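Local coordinates for protein 5-carboxymethyl-2-hydroxymuconate semialdehyde dehydrogenase (Thermus thermophilus, PDB 2D4E) that probably catalyses the NAD-dependent oxidation of 5-carboxymethyl-2-hydroxymuconate semialdehyde to the corresponding acid, as a member of the aldehyde dehydrogenase family, at residues C[309-314]-C[415-420]; C[280-285]-C[315-320]. One frame throughout, in Å; residues are numbered along the deposited sequence.

Contact 1 of 2, residues C[309-314]-C[415-420]; sequences SRLLVE and LVAIPF
Two neighbouring parallel strands of a mixed sheet, 310-314 and 415-420, meet here in register, Arg310 beside Val416 through to Glu314 beside Phe420. Five backbone bonds join them. Leu311 carries the middle of the pairing: its N reaches Val416 O at 2.9 Å and its O receives Ile418 N at 2.7 Å, both nearly straight. At the C-terminal end the pairing slackens, for Phe420 N stands above the carbonyl plane of Val313 O, 3.2 Å away. One face of the sheet bears Arg310, Val416, Leu312, Ile418, Glu314 and Phe420. On it Leu312 and Ile418 run side by side, CD2 of the leucine 3.6 Å from CB of the isoleucine. With chi1 at 66°, Phe420 holds its ring between its own N and carbonyl carbon and swings it across to the neighbouring strand. There Glu314 N sits over one ring face, 3.3 Å from Phe420 CE2, while Leu312 O lies at the edge in the ring plane. Glu314 CB packs against Phe420 CE1 at 3.5 Å; its carboxylate runs on to bond Ala282 N. On the other face Leu311 CB touches Leu415 CD1 at 4.0 Å. Arg310 sends its guanidinium to Asn401 and to carbonyls of Lys275, Lys429 and Ala430. Such parallel pairing, with helices 315-331 and 423-431 covering the two faces, is typical of the alpha/beta catalytic domain of aldehyde dehydrogenases.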
loop_
_atom_site.group_PDB
_atom_site.type_symbol
_atom_site.label_atom_id
_atom_site.label_comp_id
_atom_site.label_asym_id
_atom_site.label_seq_id
_atom_site.Cartn_x
_atom_site.Cartn_y
_atom_site.Cartn_z
ATOM N N SER C 309 -13.387 5.024 -31.905
ATOM C CA SER C 309 -14.350 5.450 -32.913
ATOM C C SER C 309 -14.153 6.884 -33.404
ATOM O O SER C 309 -14.760 7.302 -34.391
ATOM C CB SER C 309 -15.768 5.258 -32.373
ATOM O OG SER C 309 -15.873 5.762 -31.054
ATOM N N ARG C 310 -13.318 7.642 -32.705
ATOM C CA ARG C 310 -13.018 9.003 -33.119
ATOM C C ARG C 310 -11.516 9.077 -33.354
ATOM O O ARG C 310 -10.724 8.716 -32.487
ATOM C CB ARG C 310 -13.426 10.023 -32.054
ATOM C CG ARG C 310 -14.903 10.356 -32.013
ATOM C CD ARG C 310 -15.141 11.472 -31.001
ATOM N NE ARG C 310 -14.705 11.090 -29.654
ATOM C CZ ARG C 310 -14.219 11.938 -28.751
ATOM N NH1 ARG C 310 -14.093 13.230 -29.040
ATOM N NH2 ARG C 310 -13.863 11.497 -27.553
ATOM N N LEU C 311 -11.135 9.519 -34.545
ATOM C CA LEU C 311 -9.733 9.644 -34.909
ATOM C C LEU C 311 -9.379 11.120 -35.071
ATOM O O LEU C 311 -9.812 11.765 -36.024
ATOM C CB LEU C 311 -9.464 8.903 -36.222
ATOM C CG LEU C 311 -8.072 9.102 -36.827
ATOM C CD1 LEU C 311 -7.016 8.646 -35.823
ATOM C CD2 LEU C 311 -7.953 8.327 -38.134
ATOM N N LEU C 312 -8.603 11.653 -34.135
ATOM C CA LEU C 312 -8.190 13.052 -34.182
ATOM C C LEU C 312 -6.789 13.111 -34.766
ATOM O O LEU C 312 -5.848 12.574 -34.187
ATOM C CB LEU C 312 -8.210 13.655 -32.775
ATOM C CG LEU C 312 -9.619 13.948 -32.246
ATOM C CD1 LEU C 312 -9.625 14.046 -30.718
ATOM C CD2 LEU C 312 -10.108 15.243 -32.871
ATOM N N VAL C 313 -6.653 13.765 -35.915
ATOM C CA VAL C 313 -5.367 13.857 -36.586
ATOM C C VAL C 313 -4.933 15.302 -36.788
ATOM O O VAL C 313 -5.716 16.138 -37.236
ATOM C CB VAL C 313 -5.425 13.149 -37.956
ATOM C CG1 VAL C 313 -4.047 13.140 -38.603
ATOM C CG2 VAL C 313 -5.956 11.728 -37.783
ATOM N N GLU C 314 -3.683 15.592 -36.446
ATOM C CA GLU C 314 -3.147 16.942 -36.596
ATOM C C GLU C 314 -3.309 17.344 -38.064
ATOM O O GLU C 314 -3.007 16.562 -38.967
ATOM C CB GLU C 314 -1.676 16.970 -36.183
ATOM C CG GLU C 314 -1.111 18.366 -35.974
ATOM C CD GLU C 314 0.267 18.345 -35.328
ATOM O OE1 GLU C 314 0.776 17.241 -35.011
ATOM O OE2 GLU C 314 0.841 19.439 -35.133
ATOM N N LEU C 415 -15.910 4.674 -38.303
ATOM C CA LEU C 415 -14.943 5.630 -37.775
ATOM C C LEU C 415 -15.204 7.041 -38.276
ATOM O O LEU C 415 -15.647 7.235 -39.410
ATOM C CB LEU C 415 -13.527 5.222 -38.185
ATOM C CG LEU C 415 -12.377 6.142 -37.751
ATOM C CD1 LEU C 415 -12.164 6.015 -36.243
ATOM C CD2 LEU C 415 -11.099 5.760 -38.492
ATOM N N VAL C 416 -14.938 8.022 -37.420
ATOM C CA VAL C 416 -15.089 9.418 -37.800
ATOM C C VAL C 416 -13.759 10.117 -37.524
ATOM O O VAL C 416 -13.281 10.136 -36.395
ATOM C CB VAL C 416 -16.244 10.121 -37.026
ATOM C CG1 VAL C 416 -15.985 10.095 -35.527
ATOM C CG2 VAL C 416 -16.381 11.555 -37.510
ATOM N N ALA C 417 -13.152 10.648 -38.582
ATOM C CA ALA C 417 -11.872 11.350 -38.502
ATOM C C ALA C 417 -12.117 12.853 -38.332
ATOM O O ALA C 417 -12.898 13.452 -39.073
ATOM C CB ALA C 417 -11.063 11.090 -39.767
ATOM N N ILE C 418 -11.433 13.455 -37.364
ATOM C CA ILE C 418 -11.593 14.872 -37.054
ATOM C C ILE C 418 -10.228 15.536 -36.920
ATOM O O ILE C 418 -9.356 15.035 -36.216
ATOM C CB ILE C 418 -12.351 15.033 -35.723
ATOM C CG1 ILE C 418 -13.639 14.212 -35.770
ATOM C CG2 ILE C 418 -12.663 16.499 -35.463
ATOM C CD1 ILE C 418 -14.246 13.937 -34.408
ATOM N N PRO C 419 -10.029 16.682 -37.593
ATOM C CA PRO C 419 -8.751 17.400 -37.535
ATOM C C PRO C 419 -8.574 18.285 -36.308
ATOM O O PRO C 419 -9.549 18.690 -35.672
ATOM C CB PRO C 419 -8.775 18.232 -38.813
ATOM C CG PRO C 419 -10.223 18.617 -38.905
ATOM C CD PRO C 419 -10.923 17.294 -38.594
ATOM N N PHE C 420 -7.321 18.565 -35.966
ATOM C CA PHE C 420 -7.027 19.472 -34.863
ATOM C C PHE C 420 -5.776 20.238 -35.269
ATOM O O PHE C 420 -4.905 19.696 -35.956
ATOM C CB PHE C 420 -6.867 18.725 -33.521
ATOM C CG PHE C 420 -5.671 17.813 -33.439
ATOM C CD1 PHE C 420 -4.390 18.329 -33.240
ATOM C CD2 PHE C 420 -5.837 16.431 -33.494
ATOM C CE1 PHE C 420 -3.292 17.484 -33.090
ATOM C CE2 PHE C 420 -4.750 15.577 -33.345
ATOM C CZ PHE C 420 -3.470 16.103 -33.140
#

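Contact 2 of 2, residues C[280-285]-C[315-320]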
loop_
_atom_site.group_PDB
_atom_site.type_symbol
_atom_site.label_atom_id
_atom_site.label_comp_id
_atom_site.label_asym_id
_atom_site.label_seq_id
_atom_site.Cartn_x
_atom_site.Cartn_y
_atom_site.Cartn_z
ATOM N N VAL C 280 -3.516 11.407 -33.177
ATOM C CA VAL C 280 -2.277 11.159 -33.895
ATOM C C VAL C 280 -1.592 12.466 -34.232
ATOM O O VAL C 280 -2.143 13.301 -34.957
ATOM C CB VAL C 280 -2.531 10.380 -35.195
ATOM C CG1 VAL C 280 -1.206 10.096 -35.898
ATOM C CG2 VAL C 280 -3.256 9.068 -34.881
ATOM N N PHE C 281 -0.393 12.646 -33.690
ATOM C CA PHE C 281 0.390 13.853 -33.936
ATOM C C PHE C 281 1.387 13.624 -35.069
ATOM O O PHE C 281 1.845 12.499 -35.297
ATOM C CB PHE C 281 1.124 14.270 -32.664
ATOM C CG PHE C 281 0.224 14.862 -31.620
ATOM C CD1 PHE C 281 -0.002 16.237 -31.577
ATOM C CD2 PHE C 281 -0.426 14.043 -30.696
ATOM C CE1 PHE C 281 -0.865 16.789 -30.627
ATOM C CE2 PHE C 281 -1.291 14.582 -29.742
ATOM C CZ PHE C 281 -1.511 15.961 -29.708
ATOM N N ALA C 282 1.716 14.702 -35.771
ATOM C CA ALA C 282 2.636 14.639 -36.896
ATOM C C ALA C 282 4.011 14.056 -36.572
ATOM O O ALA C 282 4.692 13.561 -37.461
ATOM C CB ALA C 282 2.791 16.028 -37.495
ATOM N N ASP C 283 4.411 14.093 -35.303
ATOM C CA ASP C 283 5.735 13.601 -34.912
ATOM C C ASP C 283 5.795 12.144 -34.460
ATOM O O ASP C 283 6.850 11.665 -34.052
ATOM C CB ASP C 283 6.291 14.477 -33.786
ATOM C CG ASP C 283 5.712 14.108 -32.424
ATOM O OD1 ASP C 283 4.569 13.605 -32.381
ATOM O OD2 ASP C 283 6.394 14.327 -31.398
ATOM N N ALA C 284 4.676 11.440 -34.525
ATOM C CA ALA C 284 4.645 10.057 -34.074
ATOM C C ALA C 284 5.097 9.074 -35.133
ATOM O O ALA C 284 5.313 9.437 -36.287
ATOM C CB ALA C 284 3.237 9.699 -33.615
ATOM N N ASP C 285 5.266 7.825 -34.720
ATOM C CA ASP C 285 5.630 6.766 -35.651
ATOM C C ASP C 285 4.305 6.528 -36.380
ATOM O O ASP C 285 3.424 5.839 -35.863
ATOM C CB ASP C 285 6.040 5.511 -34.884
ATOM C CG ASP C 285 6.450 4.382 -35.798
ATOM O OD1 ASP C 285 5.824 4.235 -36.866
ATOM O OD2 ASP C 285 7.385 3.637 -35.444
ATOM N N GLU C 315 -3.794 18.563 -38.284
ATOM C CA GLU C 315 -4.056 19.083 -39.622
ATOM C C GLU C 315 -2.996 18.874 -40.694
ATOM O O GLU C 315 -3.317 18.424 -41.796
ATOM C CB GLU C 315 -4.396 20.574 -39.543
ATOM C CG GLU C 315 -5.703 20.862 -38.821
ATOM C CD GLU C 315 -6.051 22.339 -38.788
ATOM O OE1 GLU C 315 -7.102 22.685 -38.202
ATOM O OE2 GLU C 315 -5.280 23.153 -39.344
ATOM N N LYS C 316 -1.742 19.193 -40.380
ATOM C CA LYS C 316 -0.661 19.076 -41.358
ATOM C C LYS C 316 -0.462 17.686 -41.952
ATOM O O LYS C 316 0.239 17.541 -42.951
ATOM C CB LYS C 316 0.663 19.571 -40.760
ATOM C CG LYS C 316 1.223 18.694 -39.644
ATOM C CD LYS C 316 2.574 19.198 -39.138
ATOM C CE LYS C 316 2.443 20.513 -38.383
ATOM N NZ LYS C 316 3.743 20.954 -37.791
ATOM N N ILE C 317 -1.064 16.663 -41.350
ATOM C CA ILE C 317 -0.926 15.305 -41.876
ATOM C C ILE C 317 -2.275 14.634 -42.064
ATOM O O ILE C 317 -2.346 13.457 -42.419
ATOM C CB ILE C 317 -0.103 14.400 -40.944
ATOM C CG1 ILE C 317 -0.757 14.350 -39.558
ATOM C CG2 ILE C 317 1.333 14.887 -40.889
ATOM C CD1 ILE C 317 -0.330 13.162 -38.715
ATOM N N PHE C 318 -3.344 15.385 -41.832
ATOM C CA PHE C 318 -4.690 14.846 -41.946
ATOM C C PHE C 318 -4.977 14.159 -43.283
ATOM O O PHE C 318 -5.370 12.991 -43.318
ATOM C CB PHE C 318 -5.717 15.959 -41.693
ATOM C CG PHE C 318 -7.115 15.457 -41.505
ATOM C CD1 PHE C 318 -7.930 15.198 -42.602
ATOM C CD2 PHE C 318 -7.607 15.210 -40.227
ATOM C CE1 PHE C 318 -9.222 14.697 -42.430
ATOM C CE2 PHE C 318 -8.896 14.709 -40.037
ATOM C CZ PHE C 318 -9.707 14.450 -41.140
ATOM N N GLU C 319 -4.770 14.882 -44.378
ATOM C CA GLU C 319 -5.023 14.343 -45.711
ATOM C C GLU C 319 -4.295 13.034 -45.994
ATOM O O GLU C 319 -4.905 12.049 -46.420
ATOM C CB GLU C 319 -4.645 15.377 -46.775
ATOM C CG GLU C 319 -5.815 15.789 -47.643
ATOM C CD GLU C 319 -7.001 16.267 -46.820
ATOM O OE1 GLU C 319 -6.922 17.368 -46.234
ATOM O OE2 GLU C 319 -8.012 15.537 -46.747
ATOM N N ASP C 320 -2.990 13.019 -45.756
ATOM C CA ASP C 320 -2.205 11.825 -46.021
ATOM C C ASP C 320 -2.521 10.653 -45.095
ATOM O O ASP C 320 -2.748 9.538 -45.558
ATOM C CB ASP C 320 -0.712 12.138 -45.926
ATOM C CG ASP C 320 0.150 10.972 -46.373
ATOM O OD1 ASP C 320 0.312 10.787 -47.599
ATOM O OD2 ASP C 320 0.648 10.225 -45.500
#
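Ala282 and Ile317 form the heart of a small apolar contact between the turn that follows strand 277-280 and the first residues of helix 315-331. No hydrogen bond crosses it, and the surface buried is a modest 167 Å². Two branches of the isoleucine do the touching. CD1 of Ile317 lies against the backbone of the turn, 3.8 Å from Ala282 CA, while CG2 of Ile317 meets the methyl of the alanine, Ala282 CB, at 3.9 Å. The first branch gets there because chi1 of 58° sets CG1 between the isoleucine's own N and carbonyl carbon. Val280 adds a looser contact, its CG1 4.3 Å from Ile317 CD1, and thereby extends the patch toward the end of its strand.

A second kind of packing uses the aliphatic part of a charged residue. Lys316 lays its methylenes alongside the alanine, CD coming to 3.6 Å from Ala282 CB, and the chain bends at chi3 before it reaches the amino group.

Backbone bonds shape each segment separately. The type I turn from Phe281 to Ala284 is closed by Ala284 N bonding Phe281 O at 3.1 Å; its counterpart in the helix is Phe318 N to Glu315 O at 3.0 Å. Asp285 caps the start of helix 286-298 through Arg288 N. The contact thus sets the turn after strand 277-280 against the start of helix 315-331, at the C-terminal ends of the adjacent parallel strands 277-280 and 310-314, with Leu286 of helix 286-298 bordering the patch by touching both Val280 and Ile317.

From the N terminus, the chain first leaves strand 277-280 through the turn of contact 2, passes along helix 286-298, and returns as strand 310-314, the first half of contact 1. Helix 315-331 follows at once, and its opening turn closes contact 2 across a span of 29 residues. A further hundred residues beyond strand 310-314 bring in strand 414-420, which completes contact 1. The two loops therefore cross rather than nest. Strand 310-314 is the middle of three neighbouring parallel strands: Leu312 O meets Val280 N on one flank, while contact 1 occupies the other. Phe318 packs its ring on the backbone of Ile418 and Pro419, tying helix 315-331 of contact 2 to strand 414-420 of contact 1.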